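Local structure of paenibacillus xanthan lyase (Paenibacillus, 6F2P) at residues D4-L9 with S247-T252; A575-W580 with L594-F599; S828-I833 with V884-Y889. The protein cleaves the polysaccharide xanthan, probably by the beta-elimination chemistry of family 8 polysaccharide lyases. All blocks are in the same frame, centred on the assembly; numbering follows the deposited sequence.

The three contacts follow one another along the chain, and no two share a helix or strand. Contact 1 belongs to the helical N-terminal region, contact 2 to the super-sandwich domain and contact 3 to a calcium-bearing beta-sandwich farther along; the nearest atoms of contacts 1 and 2 are about 35 Å apart. All three are partly buried, mixing sheltered with exposed residues. Their chemistry follows their place. In contact 1 a helix meets a turn through a carboxylate grip and aromatic packing, contact 2 joins neighbouring strands mainly through paired backbone bonds, and contact 3 fastens two loops by serine hydroxyls and peptide groups, with little apolar packing.

Contact 1. Residues D4-L9 with S247-T252; sequences DEFDTL and SSWQVT
Glu-5 reaches from helix 4-18 to the turn at Ser-248 and grips it twice through its carboxylate. The backbone N of Ser-248 donates to Glu-5 OE2 over 2.8 Å, nearly in line with the acceptor's C-O bond and almost straight at 173°. The hydroxyl adds a second hold: Ser-248 OG lies 2.7 Å from Glu-5 OE2 and about as close to OE1, so its single proton could go to either oxygen. Beside this polar grip runs an apolar one made by Trp-249. Its six-membered ring lies near parallel to the Phe-6 ring, planes 18° apart, but the two are slid so far that they barely overlap, with centroids 5.0 Å apart. Leu-9 approaches the indole at its edge, CD1 being 3.7 Å from Trp-249 CZ3, while its other methyl faces Ser-247 CB. What delivers the carboxylate is an extended chain, with CG of Glu-5 anti to the backbone N (chi1 -174°). The turn itself is fixed from within. Trp-249 N donates to Ser-247 OG over 2.8 Å, an ST turn, and Gln-250 N bonds Ser-247 O at 3.0 Å to close a type I turn. Ser-247 OG is also hydrogen-bonded to Leu-244 O, which ties the turn to the end of helix 229-244. The contact thus joins the first helix to the loop between helices 229-244 and 256-267 in the alpha-helical domain, where Trp-249 also packs on Ser-188, Val-191 and Ala-192 of helix 188-197.

Contact 2. Residues A575-W580 with L594-F599; sequences ARSGSW and LHTRNF
Ala-575 stands opposite Asn-598 as a non-hydrogen-bonded antiparallel pair, its methyl facing the amide oxygen OD1; the amide's ND2 bonds Asn-518 O. Arg-576 and Arg-597 form the next, hydrogen-bonded pair: Arg-576 N to Arg-597 O is 2.7 Å and Arg-597 N to Arg-576 O is 2.8 Å. Arg-576 CD lies 4.1 Å from Phe-599 CD1; beyond it the chain bends at chi3 (60°), and the guanidinium plane stands 82° from that ring. Its NE goes to Thr-429 O and its NH1 to Glu-574, while Arg-597 pairs with Asp-424. Ser-577 and Thr-596 turn their hydroxyls to each other on the face that carries Ala-575, with a modelled separation too short to trust. Gly-578 then closes a second hydrogen-bonded pair: Gly-578 N to His-595 O is 3.2 Å and His-595 N to Gly-578 O 3.0 Å. Beyond the strand Trp-580 swings back, bringing CD1 to 4.0 Å from His-595 CD2, the indole's five-membered ring and the imidazole meeting obliquely at 76°. His-425 secures both rings, stacking on His-595 and bonding Trp-580 NE1. The pair belongs to a five-stranded antiparallel sheet, strand 595-607 lying between 566-578 and 508-516. Helix 426-429 packs on Trp-580, Arg-597 and Phe-599, and Trp-580 also reaches His-288 of the alpha-helical domain.

Contact 3. Residues S828-I833 with V884-Y889; sequences STNSGI and VSSSGY
Backbone and hydroxyl hydrogen bonds do most of the holding between Thr-829 to Gly-832 and Ser-886 to Tyr-889. Ser-887 N donates to Thr-829 O over 3.0 Å, close to straight at 170°, and Ser-887 OG adds a weak bond to the same oxygen. Ser-886 OG, placed anti to its own backbone nitrogen (chi1 -179°), works as a relay: it accepts from Ser-831 N at 2.9 Å and donates to Gly-888 O at 2.9 Å. An exchange of Ser-886 for alanine removes the hydroxyl and would probably leave Ser-831 N and Gly-888 O without their shared partner, weakening the tie at Ser-831 while the Thr-829 bond remains. Van der Waals contact is slighter. The Asn-830 amide lies alongside Ser-887, its CG 3.6 Å from Ser-887 CB, while its OD1 accepts from Lys-890 N. Near Gly-832 the chains draw close, its CA 3.9 Å from that of Tyr-889. Both loops cross between the two sheets of an antiparallel beta-sandwich, one joining strands 817-826 and 832-838, the other 871-882 and 891-900. Together with its bound calcium, this loop-capped sandwich is consistent with the jelly-roll fold of carbohydrate-binding modules.

Contact 1. Residues D4-L9 with S247-T252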
# COMPACT_ATOMS: atom_id res chain seq x y z
N ASP A 4 -9.75 43.33 24.00
CA ASP A 4 -9.18 43.68 22.71
C ASP A 4 -8.52 42.54 21.94
O ASP A 4 -8.52 42.58 20.71
CB ASP A 4 -8.29 44.93 22.80
CG ASP A 4 -9.10 46.21 22.69
OD1 ASP A 4 -9.37 46.65 21.55
OD2 ASP A 4 -9.48 46.77 23.74
N GLU A 5 -7.98 41.53 22.61
CA GLU A 5 -7.43 40.42 21.84
C GLU A 5 -8.56 39.62 21.22
O GLU A 5 -8.48 39.17 20.07
CB GLU A 5 -6.51 39.51 22.67
CG GLU A 5 -5.83 38.45 21.80
CD GLU A 5 -4.72 37.70 22.51
OE1 GLU A 5 -4.39 38.04 23.66
OE2 GLU A 5 -4.18 36.75 21.89
N PHE A 6 -9.62 39.45 21.99
CA PHE A 6 -10.85 38.87 21.48
C PHE A 6 -11.43 39.72 20.35
O PHE A 6 -11.81 39.19 19.31
CB PHE A 6 -11.85 38.72 22.60
CG PHE A 6 -11.38 37.82 23.71
CD1 PHE A 6 -11.17 36.48 23.48
CD2 PHE A 6 -11.17 38.32 24.98
CE1 PHE A 6 -10.75 35.65 24.50
CE2 PHE A 6 -10.76 37.49 26.00
CZ PHE A 6 -10.54 36.15 25.76
N ASP A 7 -11.49 41.03 20.56
CA ASP A 7 -11.99 41.95 19.54
C ASP A 7 -11.22 41.77 18.24
O ASP A 7 -11.79 41.81 17.16
CB ASP A 7 -11.91 43.41 19.99
CG ASP A 7 -12.81 43.71 21.19
OD1 ASP A 7 -13.92 43.14 21.26
OD2 ASP A 7 -12.39 44.50 22.06
N THR A 8 -9.91 41.57 18.35
CA THR A 8 -9.05 41.46 17.18
C THR A 8 -9.34 40.18 16.41
O THR A 8 -9.44 40.20 15.18
CB THR A 8 -7.57 41.48 17.58
OG1 THR A 8 -7.26 42.75 18.15
CG2 THR A 8 -6.71 41.29 16.36
N LEU A 9 -9.47 39.08 17.15
CA LEU A 9 -9.77 37.79 16.55
C LEU A 9 -11.16 37.82 15.92
O LEU A 9 -11.32 37.43 14.76
CB LEU A 9 -9.69 36.67 17.60
CG LEU A 9 -8.30 36.36 18.14
CD1 LEU A 9 -8.37 35.22 19.15
CD2 LEU A 9 -7.37 36.02 17.00
N SER A 247 -2.00 34.60 17.94
CA SER A 247 -2.68 34.92 19.19
C SER A 247 -2.20 34.07 20.35
O SER A 247 -1.48 33.10 20.18
CB SER A 247 -4.18 34.68 19.05
OG SER A 247 -4.51 33.40 19.56
N SER A 248 -2.67 34.43 21.54
CA SER A 248 -2.35 33.69 22.75
C SER A 248 -2.77 32.23 22.64
O SER A 248 -2.20 31.37 23.31
CB SER A 248 -3.04 34.33 23.95
OG SER A 248 -2.84 35.74 23.97
N TRP A 249 -3.76 31.94 21.81
CA TRP A 249 -4.29 30.59 21.69
C TRP A 249 -3.92 29.95 20.36
O TRP A 249 -4.56 29.00 19.93
CB TRP A 249 -5.81 30.59 21.92
CG TRP A 249 -6.17 31.36 23.16
CD1 TRP A 249 -6.07 30.93 24.46
CD2 TRP A 249 -6.64 32.71 23.22
NE1 TRP A 249 -6.46 31.93 25.32
CE2 TRP A 249 -6.81 33.03 24.58
CE3 TRP A 249 -6.93 33.67 22.25
CZ2 TRP A 249 -7.27 34.28 24.99
CZ3 TRP A 249 -7.38 34.92 22.66
CH2 TRP A 249 -7.54 35.21 24.02
N GLN A 250 -2.88 30.48 19.73
CA GLN A 250 -2.43 29.92 18.46
C GLN A 250 -2.01 28.47 18.63
O GLN A 250 -1.71 28.01 19.75
CB GLN A 250 -1.26 30.71 17.91
CG GLN A 250 0.06 30.33 18.52
CD GLN A 250 1.10 31.40 18.29
OE1 GLN A 250 1.55 32.04 19.24
NE2 GLN A 250 1.47 31.61 17.03
N VAL A 251 -2.00 27.74 17.52
CA VAL A 251 -1.70 26.33 17.57
C VAL A 251 -0.20 26.16 17.72
O VAL A 251 0.58 26.69 16.91
CB VAL A 251 -2.22 25.61 16.32
CG1 VAL A 251 -1.97 24.11 16.42
CG2 VAL A 251 -3.70 25.88 16.14
N THR A 252 0.22 25.44 18.76
CA THR A 252 1.64 25.28 19.04
C THR A 252 2.12 23.86 18.83
O THR A 252 3.33 23.62 18.73
CB THR A 252 1.99 25.71 20.48
OG1 THR A 252 1.24 24.91 21.41
CG2 THR A 252 1.67 27.17 20.71

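Contact 2. Residues A575-W580 with L594-F599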
# COMPACT_ATOMS: atom_id res chain seq x y z
N ALA A 575 -25.89 7.39 -26.70
CA ALA A 575 -26.33 8.45 -25.80
C ALA A 575 -26.95 7.80 -24.58
O ALA A 575 -27.69 6.81 -24.70
CB ALA A 575 -27.34 9.36 -26.49
N ARG A 576 -26.66 8.33 -23.41
CA ARG A 576 -27.20 7.74 -22.20
C ARG A 576 -27.95 8.75 -21.36
O ARG A 576 -27.55 9.92 -21.28
CB ARG A 576 -26.11 7.04 -21.41
CG ARG A 576 -25.57 5.82 -22.13
CD ARG A 576 -24.56 5.10 -21.29
NE ARG A 576 -25.12 4.64 -20.02
CZ ARG A 576 -25.65 3.43 -19.83
NH1 ARG A 576 -25.70 2.57 -20.85
NH2 ARG A 576 -26.12 3.09 -18.64
N SER A 577 -29.04 8.31 -20.75
CA SER A 577 -29.81 9.17 -19.86
C SER A 577 -29.91 8.55 -18.49
O SER A 577 -29.88 7.33 -18.33
CB SER A 577 -31.20 9.47 -20.42
OG SER A 577 -31.12 10.38 -21.50
N GLY A 578 -30.03 9.42 -17.50
CA GLY A 578 -30.20 9.00 -16.13
C GLY A 578 -30.22 10.24 -15.28
O GLY A 578 -29.99 11.36 -15.78
N SER A 579 -30.48 10.06 -13.99
CA SER A 579 -30.44 11.17 -13.05
C SER A 579 -29.63 10.77 -11.83
O SER A 579 -29.40 9.59 -11.57
CB SER A 579 -31.86 11.58 -12.65
OG SER A 579 -32.44 10.64 -11.77
N TRP A 580 -29.22 11.77 -11.06
CA TRP A 580 -28.43 11.55 -9.86
C TRP A 580 -29.15 10.74 -8.79
O TRP A 580 -28.51 10.18 -7.90
CB TRP A 580 -27.97 12.89 -9.29
CG TRP A 580 -26.92 13.48 -10.13
CD1 TRP A 580 -27.09 14.32 -11.18
CD2 TRP A 580 -25.52 13.24 -10.03
NE1 TRP A 580 -25.88 14.64 -11.74
CE2 TRP A 580 -24.89 13.98 -11.05
CE3 TRP A 580 -24.72 12.47 -9.17
CZ2 TRP A 580 -23.52 13.98 -11.22
CZ3 TRP A 580 -23.37 12.47 -9.35
CH2 TRP A 580 -22.77 13.22 -10.37
N LEU A 594 -33.35 14.73 -15.26
CA LEU A 594 -32.75 13.83 -16.23
C LEU A 594 -31.64 14.54 -17.01
O LEU A 594 -31.72 15.75 -17.25
CB LEU A 594 -33.82 13.35 -17.19
CG LEU A 594 -33.54 12.08 -17.98
CD1 LEU A 594 -33.84 10.85 -17.12
CD2 LEU A 594 -34.36 12.08 -19.27
N HIS A 595 -30.62 13.79 -17.39
CA HIS A 595 -29.48 14.31 -18.14
C HIS A 595 -29.10 13.30 -19.21
O HIS A 595 -29.22 12.09 -19.00
CB HIS A 595 -28.28 14.51 -17.23
CG HIS A 595 -28.53 15.45 -16.11
ND1 HIS A 595 -28.62 16.81 -16.28
CD2 HIS A 595 -28.71 15.22 -14.78
CE1 HIS A 595 -28.85 17.39 -15.11
NE2 HIS A 595 -28.91 16.44 -14.19
N THR A 596 -28.64 13.80 -20.35
CA THR A 596 -28.23 12.91 -21.42
C THR A 596 -26.82 13.22 -21.88
O THR A 596 -26.52 14.34 -22.28
CB THR A 596 -29.19 12.97 -22.63
OG1 THR A 596 -30.52 12.64 -22.20
CG2 THR A 596 -28.75 11.98 -23.68
N ARG A 597 -25.96 12.21 -21.80
CA ARG A 597 -24.57 12.36 -22.21
C ARG A 597 -24.14 11.23 -23.15
O ARG A 597 -24.72 10.14 -23.13
CB ARG A 597 -23.67 12.40 -20.97
CG ARG A 597 -23.88 13.63 -20.13
CD ARG A 597 -23.58 14.85 -20.96
NE ARG A 597 -23.60 16.08 -20.17
CZ ARG A 597 -24.62 16.92 -20.13
NH1 ARG A 597 -25.72 16.68 -20.85
NH2 ARG A 597 -24.54 18.02 -19.38
N ASN A 598 -23.12 11.51 -23.97
CA ASN A 598 -22.64 10.54 -24.96
C ASN A 598 -21.37 9.83 -24.55
O ASN A 598 -20.47 10.45 -23.97
CB ASN A 598 -22.43 11.24 -26.30
CG ASN A 598 -23.66 11.98 -26.78
OD1 ASN A 598 -24.77 11.43 -26.77
ND2 ASN A 598 -23.49 13.24 -27.18
N PHE A 599 -21.29 8.54 -24.84
CA PHE A 599 -20.16 7.73 -24.40
C PHE A 599 -19.60 6.81 -25.48
O PHE A 599 -20.34 6.26 -26.30
CB PHE A 599 -20.55 6.88 -23.19
CG PHE A 599 -20.77 7.66 -21.93
CD1 PHE A 599 -22.00 8.24 -21.66
CD2 PHE A 599 -19.75 7.80 -20.99
CE1 PHE A 599 -22.21 8.97 -20.49
CE2 PHE A 599 -19.95 8.52 -19.82
CZ PHE A 599 -21.18 9.10 -19.56

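Contact 3. Residues S828-I833 with V884-Y889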
# COMPACT_ATOMS: atom_id res chain seq x y z
N SER A 828 9.81 -24.11 33.71
CA SER A 828 8.64 -23.39 34.17
C SER A 828 7.67 -24.41 34.71
O SER A 828 7.47 -25.47 34.10
CB SER A 828 8.02 -22.60 33.01
OG SER A 828 6.77 -22.03 33.36
N THR A 829 7.05 -24.12 35.85
CA THR A 829 6.11 -25.05 36.45
C THR A 829 4.86 -25.16 35.58
O THR A 829 4.04 -26.07 35.76
CB THR A 829 5.75 -24.65 37.90
OG1 THR A 829 5.38 -23.26 37.93
CG2 THR A 829 6.94 -24.87 38.82
N ASN A 830 4.73 -24.24 34.63
CA ASN A 830 3.67 -24.25 33.63
C ASN A 830 4.28 -24.51 32.26
O ASN A 830 4.61 -23.57 31.54
CB ASN A 830 2.94 -22.91 33.63
CG ASN A 830 1.61 -22.96 32.90
OD1 ASN A 830 1.40 -23.80 32.02
ND2 ASN A 830 0.70 -22.06 33.27
N SER A 831 4.44 -25.79 31.92
CA SER A 831 5.01 -26.20 30.64
C SER A 831 4.18 -27.30 29.99
O SER A 831 4.07 -28.40 30.52
CB SER A 831 6.44 -26.71 30.83
OG SER A 831 7.30 -25.70 31.34
N GLY A 832 3.60 -27.00 28.83
CA GLY A 832 2.78 -27.98 28.12
C GLY A 832 3.59 -28.96 27.30
O GLY A 832 4.79 -29.13 27.51
N ILE A 833 2.92 -29.61 26.35
CA ILE A 833 3.56 -30.52 25.40
C ILE A 833 3.41 -29.95 24.00
O ILE A 833 2.29 -29.71 23.55
CB ILE A 833 2.91 -31.92 25.41
CG1 ILE A 833 3.02 -32.56 26.79
CG2 ILE A 833 3.54 -32.80 24.34
CD1 ILE A 833 2.39 -33.92 26.87
N VAL A 884 0.64 -33.99 33.69
CA VAL A 884 -0.29 -33.88 34.82
C VAL A 884 0.24 -32.98 35.93
O VAL A 884 -0.54 -32.42 36.70
CB VAL A 884 -0.59 -35.27 35.40
CG1 VAL A 884 -1.88 -35.22 36.22
CG2 VAL A 884 -0.69 -36.30 34.29
N SER A 885 1.55 -32.83 36.01
CA SER A 885 2.16 -32.03 37.06
C SER A 885 2.37 -30.58 36.62
O SER A 885 2.93 -29.77 37.37
CB SER A 885 3.49 -32.65 37.50
OG SER A 885 3.39 -34.06 37.56
N SER A 886 1.91 -30.24 35.42
CA SER A 886 2.04 -28.87 34.92
C SER A 886 0.85 -27.99 35.31
O SER A 886 -0.28 -28.46 35.38
CB SER A 886 2.22 -28.88 33.40
OG SER A 886 2.38 -27.57 32.91
N SER A 887 1.13 -26.71 35.58
CA SER A 887 0.11 -25.71 35.89
C SER A 887 -0.90 -25.60 34.75
O SER A 887 -2.10 -25.39 34.97
CB SER A 887 0.74 -24.32 36.08
OG SER A 887 1.64 -24.28 37.17
N GLY A 888 -0.40 -25.71 33.52
CA GLY A 888 -1.21 -25.54 32.33
C GLY A 888 -0.45 -25.90 31.07
O GLY A 888 0.34 -26.85 31.05
N TYR A 889 -0.66 -25.11 30.02
CA TYR A 889 -0.15 -25.45 28.71
C TYR A 889 0.92 -24.47 28.21
O TYR A 889 1.31 -24.51 27.04
CB TYR A 889 -1.29 -25.49 27.69
CG TYR A 889 -2.37 -26.50 27.99
CD1 TYR A 889 -3.51 -26.14 28.71
CD2 TYR A 889 -2.27 -27.81 27.53
CE1 TYR A 889 -4.52 -27.07 28.96
CE2 TYR A 889 -3.27 -28.74 27.79
CZ TYR A 889 -4.39 -28.37 28.50
OH TYR A 889 -5.38 -29.30 28.75